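Local coordinates for glycosylation Associate Protein 2 (PDB 6OYC) that probably takes part, in complex with its Gap1 and Gap3 partners, in the glycosylation and accessory Sec export of a streptococcal surface glycoprotein, at residues I200-S205 against L240-F245. Numbering follows the deposited sequence.
Sequences IRLVIS and LAVKLF
V203 CG2 approaches the F245 ring obliquely, 3.6 Å from its CE1, while the carbonyl oxygen of R201 lies at the ring edge, near its plane. F245 CG stands anti to its own carbonyl carbon (chi1 -65°), a turn that carries the ring along the strand to V203. R201, paired directly with F245, sends its guanidinium on to a salt bridge between NH2 and E222 on the adjoining strand 215-222. On the same face, the K243 chain, bent at chi2 and chi3, passes V203 CG1 with its CE and reaches diagonally to S205, where NZ donates to OG over 2.9 Å. E218 binds that OG too, and lies at the distance of a long, weak ion pair from NZ.

The segments belong to adjacent inner strands, 198-208 and 238-247, of a five-stranded antiparallel sheet in the beta-rich part of the chain that follows the N-terminal parallel sheet and precedes the probably alpha/beta-hydrolase-like C-terminal part. R201–F245, V203–K243 and S205–A241 are hydrogen-bonded pairs; between them lie the non-hydrogen-bonded pairs L202–L244 and I204–V242. Six backbone hydrogen bonds join the strands, the shortest from F245 N to R201 O at 2.7 Å.

The opposite, buried face is aliphatic. L202 CD1 lies 3.8 Å from V242 CG1 and also touches CB of L244, its direct partner. At the other end I204 CG2, directed anti to the backbone N, rests against both methyls of L240, 3.7 Å from CD1. L188 of strand 185-195 packs on both I204 and L240, and I194 on I200, linking this face to a second antiparallel sheet.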
loop_
_atom_site.group_PDB
_atom_site.type_symbol
_atom_site.label_atom_id
_atom_site.label_comp_id
_atom_site.label_asym_id
_atom_site.label_seq_id
_atom_site.Cartn_x
_atom_site.Cartn_y
_atom_site.Cartn_z
ATOM N N ILE B 200 2.346 10.894 25.705
ATOM C CA ILE B 200 1.156 10.063 25.610
ATOM C C ILE B 200 1.575 8.601 25.628
ATOM O O ILE B 200 2.642 8.227 25.123
ATOM C CB ILE B 200 0.303 10.374 24.361
ATOM C CG1 ILE B 200 1.098 10.124 23.090
ATOM C CG2 ILE B 200 -0.213 11.810 24.392
ATOM C CD1 ILE B 200 0.265 10.258 21.836
ATOM N N ARG B 201 0.712 7.774 26.226
ATOM C CA ARG B 201 0.888 6.333 26.312
ATOM C C ARG B 201 -0.376 5.620 25.842
ATOM O O ARG B 201 -1.486 5.927 26.292
ATOM C CB ARG B 201 1.228 5.890 27.739
ATOM C CG ARG B 201 1.233 4.366 27.868
ATOM C CD ARG B 201 1.438 3.895 29.300
ATOM N NE ARG B 201 2.776 4.228 29.772
ATOM C CZ ARG B 201 3.096 4.481 31.036
ATOM N NH1 ARG B 201 2.181 4.434 31.997
ATOM N NH2 ARG B 201 4.348 4.785 31.334
ATOM N N LEU B 202 -0.199 4.649 24.964
ATOM C CA LEU B 202 -1.280 3.809 24.482
ATOM C C LEU B 202 -1.245 2.483 25.232
ATOM O O LEU B 202 -0.209 1.815 25.256
ATOM C CB LEU B 202 -1.115 3.576 22.983
ATOM C CG LEU B 202 -2.334 3.438 22.094
ATOM C CD1 LEU B 202 -3.230 4.662 22.235
ATOM C CD2 LEU B 202 -1.865 3.255 20.666
ATOM N N VAL B 203 -2.367 2.104 25.842
ATOM C CA VAL B 203 -2.511 0.803 26.489
ATOM C C VAL B 203 -3.447 -0.052 25.645
ATOM O O VAL B 203 -4.537 0.386 25.262
ATOM C CB VAL B 203 -3.015 0.934 27.936
ATOM C CG1 VAL B 203 -3.268 -0.431 28.526
ATOM C CG2 VAL B 203 -2.004 1.706 28.767
ATOM N N ILE B 204 -2.999 -1.255 25.318
ATOM C CA ILE B 204 -3.678 -2.135 24.386
ATOM C C ILE B 204 -3.892 -3.449 25.115
ATOM O O ILE B 204 -2.918 -4.087 25.531
ATOM C CB ILE B 204 -2.850 -2.331 23.099
ATOM C CG1 ILE B 204 -2.596 -0.971 22.458
ATOM C CG2 ILE B 204 -3.549 -3.273 22.095
ATOM C CD1 ILE B 204 -1.492 -0.971 21.486
ATOM N N SER B 205 -5.160 -3.837 25.282
ATOM C CA SER B 205 -5.560 -5.016 26.052
ATOM C C SER B 205 -6.204 -6.063 25.141
ATOM O O SER B 205 -7.179 -5.770 24.433
ATOM C CB SER B 205 -6.543 -4.634 27.175
ATOM O OG SER B 205 -6.051 -3.594 28.014
ATOM N N LEU B 240 -9.000 -6.331 20.599
ATOM C CA LEU B 240 -8.238 -5.338 21.336
ATOM C C LEU B 240 -9.145 -4.231 21.854
ATOM O O LEU B 240 -10.021 -3.748 21.136
ATOM C CB LEU B 240 -7.168 -4.707 20.451
ATOM C CG LEU B 240 -6.101 -5.613 19.867
ATOM C CD1 LEU B 240 -5.098 -4.755 19.084
ATOM C CD2 LEU B 240 -5.431 -6.418 20.993
ATOM N N ALA B 241 -8.907 -3.816 23.094
ATOM C CA ALA B 241 -9.399 -2.547 23.615
ATOM C C ALA B 241 -8.233 -1.572 23.724
ATOM O O ALA B 241 -7.142 -1.946 24.167
ATOM C CB ALA B 241 -10.059 -2.726 24.980
ATOM N N VAL B 242 -8.453 -0.326 23.309
ATOM C CA VAL B 242 -7.377 0.654 23.198
ATOM C C VAL B 242 -7.718 1.841 24.074
ATOM O O VAL B 242 -8.819 2.394 23.956
ATOM C CB VAL B 242 -7.160 1.103 21.741
ATOM C CG1 VAL B 242 -6.068 2.170 21.667
ATOM C CG2 VAL B 242 -6.796 -0.082 20.894
ATOM N N LYS B 243 -6.785 2.206 24.970
ATOM C CA LYS B 243 -6.878 3.368 25.849
ATOM C C LYS B 243 -5.651 4.254 25.652
ATOM O O LYS B 243 -4.548 3.762 25.409
ATOM C CB LYS B 243 -6.964 2.953 27.335
ATOM C CG LYS B 243 -8.150 2.062 27.676
ATOM C CD LYS B 243 -7.813 1.041 28.762
ATOM C CE LYS B 243 -7.325 -0.288 28.171
ATOM N NZ LYS B 243 -7.453 -1.398 29.181
ATOM N N LEU B 244 -5.830 5.563 25.768
ATOM C CA LEU B 244 -4.717 6.501 25.687
ATOM C C LEU B 244 -4.600 7.264 27.007
ATOM O O LEU B 244 -5.603 7.727 27.552
ATOM C CB LEU B 244 -4.889 7.457 24.501
ATOM C CG LEU B 244 -3.808 8.517 24.224
ATOM C CD1 LEU B 244 -3.851 8.949 22.806
ATOM C CD2 LEU B 244 -4.062 9.739 25.046
ATOM N N PHE B 245 -3.383 7.342 27.534
ATOM C CA PHE B 245 -3.035 8.132 28.706
ATOM C C PHE B 245 -2.111 9.269 28.281
ATOM O O PHE B 245 -1.416 9.178 27.263
ATOM C CB PHE B 245 -2.325 7.286 29.775
ATOM C CG PHE B 245 -3.181 6.207 30.372
ATOM C CD1 PHE B 245 -3.536 5.095 29.640
ATOM C CD2 PHE B 245 -3.601 6.287 31.685
ATOM C CE1 PHE B 245 -4.333 4.103 30.206
ATOM C CE2 PHE B 245 -4.386 5.293 32.249
ATOM C CZ PHE B 245 -4.750 4.208 31.504
#